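Ferritin light chain (Trichoplusia ni, PDB 1Z6O) is the light chain of a secreted 24-subunit ferritin that stores iron in soluble, non-toxic form, and probably promotes nucleation of the ferrihydrite core. Local coordinates at residues E146-S151 and E158-L163; G29-G32 and N36-T39. All blocks are in the same frame, centred on the assembly; numbering follows the deposited sequence.

Contact 1: E146-S151 and E158-L163; sequences EATRNS and EIAQYL. With CA (calcium ion), chain Z.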
loop_
_atom_site.group_PDB
_atom_site.type_symbol
_atom_site.label_atom_id
_atom_site.label_comp_id
_atom_site.label_asym_id
_atom_site.label_seq_id
_atom_site.Cartn_x
_atom_site.Cartn_y
_atom_site.Cartn_z
ATOM N N GLU A 146 12.384 -26.750 52.265
ATOM C CA GLU A 146 11.890 -28.103 52.506
ATOM C C GLU A 146 12.202 -28.993 51.293
ATOM O O GLU A 146 12.486 -30.178 51.435
ATOM C CB GLU A 146 10.379 -28.041 52.754
ATOM C CG GLU A 146 9.722 -29.354 53.109
ATOM C CD GLU A 146 10.225 -29.937 54.425
ATOM O OE1 GLU A 146 10.588 -29.152 55.343
ATOM O OE2 GLU A 146 10.239 -31.185 54.531
ATOM N N ALA A 147 12.167 -28.417 50.094
ATOM C CA ALA A 147 12.428 -29.184 48.882
ATOM C C ALA A 147 13.893 -29.488 48.593
ATOM O O ALA A 147 14.203 -30.461 47.912
ATOM C CB ALA A 147 11.844 -28.438 47.663
ATOM N N THR A 148 14.800 -28.673 49.110
ATOM C CA THR A 148 16.194 -28.840 48.731
ATOM C C THR A 148 17.197 -28.832 49.859
ATOM O O THR A 148 18.392 -28.831 49.604
ATOM C CB THR A 148 16.616 -27.683 47.778
ATOM O OG1 THR A 148 16.421 -26.427 48.450
ATOM C CG2 THR A 148 15.782 -27.689 46.513
ATOM N N ARG A 149 16.741 -28.852 51.097
ATOM C CA ARG A 149 17.703 -28.744 52.166
ATOM C C ARG A 149 17.337 -29.389 53.495
ATOM O O ARG A 149 18.193 -29.958 54.157
ATOM C CB ARG A 149 17.960 -27.246 52.358
ATOM C CG ARG A 149 19.107 -26.866 53.207
ATOM C CD ARG A 149 19.331 -25.353 53.112
ATOM N NE ARG A 149 20.319 -24.972 54.098
ATOM C CZ ARG A 149 20.585 -23.733 54.465
ATOM N NH1 ARG A 149 19.928 -22.710 53.916
ATOM N NH2 ARG A 149 21.510 -23.527 55.390
ATOM N N ASN A 150 16.073 -29.321 53.883
ATOM C CA ASN A 150 15.688 -29.836 55.192
ATOM C C ASN A 150 15.634 -31.327 55.413
ATOM O O ASN A 150 15.846 -31.779 56.528
ATOM C CB ASN A 150 14.347 -29.252 55.624
ATOM C CG ASN A 150 14.437 -27.779 55.950
ATOM O OD1 ASN A 150 15.529 -27.246 56.190
ATOM N ND2 ASN A 150 13.289 -27.112 55.975
ATOM N N SER A 151 15.340 -32.091 54.372
ATOM C CA SER A 151 15.228 -33.533 54.527
ATOM C C SER A 151 16.272 -34.261 53.701
ATOM O O SER A 151 16.383 -34.064 52.489
ATOM C CB SER A 151 13.816 -33.984 54.137
ATOM O OG SER A 151 13.681 -35.391 54.240
ATOM N N GLU A 158 12.684 -29.424 40.974
ATOM C CA GLU A 158 11.613 -29.001 40.067
ATOM C C GLU A 158 10.726 -28.034 40.855
ATOM O O GLU A 158 10.362 -26.966 40.358
ATOM C CB GLU A 158 10.797 -30.202 39.574
ATOM C CG GLU A 158 9.874 -29.875 38.381
ATOM C CD GLU A 158 8.598 -29.108 38.759
ATOM O OE1 GLU A 158 8.157 -28.266 37.940
ATOM O OE2 GLU A 158 8.021 -29.349 39.849
ATOM N N ILE A 159 10.386 -28.401 42.086
ATOM C CA ILE A 159 9.584 -27.511 42.933
ATOM C C ILE A 159 10.396 -26.244 43.237
ATOM O O ILE A 159 9.864 -25.133 43.228
ATOM C CB ILE A 159 9.209 -28.181 44.284
ATOM C CG1 ILE A 159 8.247 -29.353 44.044
ATOM C CG2 ILE A 159 8.584 -27.139 45.229
ATOM C CD1 ILE A 159 6.942 -28.961 43.314
ATOM N N ALA A 160 11.689 -26.404 43.509
ATOM C CA ALA A 160 12.527 -25.238 43.800
ATOM C C ALA A 160 12.552 -24.237 42.634
ATOM O O ALA A 160 12.369 -23.035 42.837
ATOM C CB ALA A 160 13.958 -25.685 44.141
ATOM N N GLN A 161 12.772 -24.730 41.415
ATOM C CA GLN A 161 12.828 -23.848 40.243
ATOM C C GLN A 161 11.453 -23.231 39.968
ATOM O O GLN A 161 11.360 -22.071 39.561
ATOM C CB GLN A 161 13.325 -24.627 39.010
ATOM C CG GLN A 161 13.147 -23.882 37.673
ATOM C CD GLN A 161 14.186 -22.780 37.391
ATOM O OE1 GLN A 161 14.880 -22.270 38.288
ATOM N NE2 GLN A 161 14.279 -22.400 36.121
ATOM N N TYR A 162 10.389 -24.005 40.177
ATOM C CA TYR A 162 9.027 -23.485 39.987
ATOM C C TYR A 162 8.804 -22.295 40.940
ATOM O O TYR A 162 8.315 -21.236 40.531
ATOM C CB TYR A 162 8.001 -24.590 40.279
ATOM C CG TYR A 162 6.561 -24.114 40.365
ATOM C CD1 TYR A 162 5.941 -23.484 39.284
ATOM C CD2 TYR A 162 5.811 -24.332 41.517
ATOM C CE1 TYR A 162 4.589 -23.082 39.355
ATOM C CE2 TYR A 162 4.469 -23.942 41.596
ATOM C CZ TYR A 162 3.872 -23.320 40.517
ATOM O OH TYR A 162 2.554 -22.938 40.617
ATOM N N LEU A 163 9.170 -22.457 42.210
ATOM C CA LEU A 163 9.011 -21.365 43.172
ATOM C C LEU A 163 9.895 -20.174 42.802
ATOM O O LEU A 163 9.460 -19.025 42.872
ATOM C CB LEU A 163 9.358 -21.835 44.594
ATOM C CG LEU A 163 8.385 -22.861 45.194
ATOM C CD1 LEU A 163 8.975 -23.435 46.486
ATOM C CD2 LEU A 163 7.024 -22.182 45.460
HETATM CA CA CA Z . 16.948 -21.240 39.320
#

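Contact 2: G29-G32 and N36-T39; sequences GEYG and NVAT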
loop_
_atom_site.group_PDB
_atom_site.type_symbol
_atom_site.label_atom_id
_atom_site.label_comp_id
_atom_site.label_asym_id
_atom_site.label_seq_id
_atom_site.Cartn_x
_atom_site.Cartn_y
_atom_site.Cartn_z
ATOM N N GLY A 29 10.848 -38.809 41.555
ATOM C CA GLY A 29 11.652 -38.180 42.593
ATOM C C GLY A 29 10.986 -38.410 43.951
ATOM O O GLY A 29 11.187 -37.652 44.894
ATOM N N GLU A 30 10.180 -39.456 44.062
ATOM C CA GLU A 30 9.457 -39.720 45.322
ATOM C C GLU A 30 8.653 -38.511 45.843
ATOM O O GLU A 30 8.529 -38.284 47.060
ATOM C CB GLU A 30 10.436 -40.189 46.399
ATOM C CG GLU A 30 11.076 -41.531 46.074
ATOM C CD GLU A 30 12.038 -41.990 47.144
ATOM O OE1 GLU A 30 12.993 -41.239 47.443
ATOM O OE2 GLU A 30 11.839 -43.099 47.687
ATOM N N TYR A 31 8.111 -37.730 44.914
ATOM C CA TYR A 31 7.318 -36.558 45.272
ATOM C C TYR A 31 6.161 -37.001 46.163
ATOM O O TYR A 31 5.404 -37.899 45.800
ATOM C CB TYR A 31 6.745 -35.912 44.008
ATOM C CG TYR A 31 5.961 -34.656 44.271
ATOM C CD1 TYR A 31 6.611 -33.446 44.493
ATOM C CD2 TYR A 31 4.570 -34.677 44.306
ATOM C CE1 TYR A 31 5.899 -32.286 44.742
ATOM C CE2 TYR A 31 3.841 -33.513 44.557
ATOM C CZ TYR A 31 4.520 -32.324 44.775
ATOM O OH TYR A 31 3.819 -31.176 45.040
ATOM N N GLY A 32 6.019 -36.372 47.321
ATOM C CA GLY A 32 4.933 -36.738 48.211
ATOM C C GLY A 32 5.249 -37.872 49.182
ATOM O O GLY A 32 4.514 -38.059 50.150
ATOM N N ASN A 36 7.649 -32.721 53.613
ATOM C CA ASN A 36 6.376 -32.026 53.589
ATOM C C ASN A 36 6.176 -31.158 52.359
ATOM O O ASN A 36 5.244 -30.360 52.330
ATOM C CB ASN A 36 6.272 -31.122 54.815
ATOM C CG ASN A 36 6.397 -31.886 56.112
ATOM O OD1 ASN A 36 5.717 -32.889 56.318
ATOM N ND2 ASN A 36 7.263 -31.411 57.000
ATOM N N VAL A 37 7.026 -31.299 51.349
ATOM C CA VAL A 37 6.885 -30.426 50.196
ATOM C C VAL A 37 5.531 -30.532 49.506
ATOM O O VAL A 37 4.925 -29.514 49.192
ATOM C CB VAL A 37 8.017 -30.642 49.155
ATOM C CG1 VAL A 37 7.910 -32.003 48.517
ATOM C CG2 VAL A 37 7.925 -29.573 48.071
ATOM N N ALA A 38 5.038 -31.750 49.294
ATOM C CA ALA A 38 3.763 -31.913 48.599
ATOM C C ALA A 38 2.595 -31.302 49.363
ATOM O O ALA A 38 1.758 -30.606 48.778
ATOM C CB ALA A 38 3.502 -33.398 48.311
ATOM N N THR A 39 2.524 -31.539 50.668
ATOM C CA THR A 39 1.421 -30.969 51.429
ATOM C C THR A 39 1.591 -29.459 51.581
ATOM O O THR A 39 0.602 -28.723 51.590
ATOM C CB THR A 39 1.285 -31.630 52.833
ATOM O OG1 THR A 39 2.537 -31.560 53.513
ATOM C CG2 THR A 39 0.881 -33.101 52.694
HETATM O O HOH W 1 1.463 -31.427 46.105
#

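Contact 1: E146-S151 and E158-L163
Methyl groups alone join the two segments here: Thr148 CG2 meets Ala160 CB tip to tip at 3.6 Å, right beside a residue that grips a calcium ion. No hydrogen bond crosses between the segments. Ala147 CB adds a looser apolar touch on Ile159 CG2, and with such small side chains the backbones approach until the CA atoms of Ala147 and Ala160 are 6.4 Å apart. Thr148 turns its methyl toward Ala160 because OG1 sits between the backbone N and the carbonyl carbon (chi1 59°), where the hydroxyl bonds to the carbonyl of His144 one turn back. The contact joins the last part of helix 122-148 to the first turns of helix 157-190, two long helices of the ferritin four-helix bundle, and Asp156 ties the corner through backbone bonding with Ala147 and a carboxylate bond to Ile159 N. Gln161 leaves from a different side of its helix; its chain, bent at chi2 (78°), brings OE1 to within 2.5 Å of the calcium. Glu164 and the matching Gln161 and Glu164 of two neighbouring light chains supply the other five oxygens, a threefold site. Gln161 NE2 bonds to Glu165 and Glu169 of one of those subunits. The amide is thus held at both ends: its oxygen is committed to the metal and its nitrogen to carboxylates, which probably fixes its rotation and discourages a flip.

Contact 2: G29-G32 and N36-T39
Ala38 sets its methyl in the corner formed by the Tyr31 ring and Gly32 CA. Ala38 CB lies 4.2 Å from the centroid of the Tyr31 ring, 29° off the ring normal, an off-centre CH-pi contact displaced toward the CE2-CZ side of the ring, with Tyr31 CE2 3.8 Å from Ala38 CB. On the other flank of the corner Ala38 CB lies 3.6 Å from Gly32 CA. Gly32 has phi 88°, a backbone shape in which a side chain would jam against the carbonyl oxygen of Tyr31. Tyr31 carries CG anti to the backbone N (chi1 -177°), which sends the ring out to the helix with Tyr31 OH ending 3.6 Å from Ala38 CA. The Tyr31 side chain also packs on Arg97 and Asp156, and Ala38 touches Asp99. This is the first turn of helix 37-61, the opening helix of the ferritin bundle, which the N-terminal extension enters from the loop that holds Tyr31 and Gly32; Asn36 occupies the N-cap position. Val37 CG1 approaches Tyr31 CE1 obliquely at 4.3 Å, so consecutive helix residues both pack on the tyrosine. A leucine in place of Tyr31 would probably leave a bridging water without its hydroxyl donor and deprive the Ala38 methyl of its aromatic partner. That water accepts from Tyr31 OH at 2.6 Å and donates to Ala38 O at 2.8 Å.

How the contacts relate
Contacts 1 and 2 lie at the same end of the helical bundle, their centres about 10 Å apart, and follow one another along the chain. Ile159 carries much of the apolar link: its CD1 packs on Tyr31 CE1 at 3.8 Å, and its CG2 meets Val37 CG2 at the same distance; Ala147 also touches Val37. A polar link runs beside it, where Glu146 OE2 accepts a probable hydrogen bond from Asn36 N at 3.1 Å. Contact 1 is the metal-side one, with the Ala160 side chain about 5 Å from a second bound calcium and about 12 Å from an iron(III) ion. Contact 2 stands further back, the Val37 side chain being about 13 Å from a bound calcium.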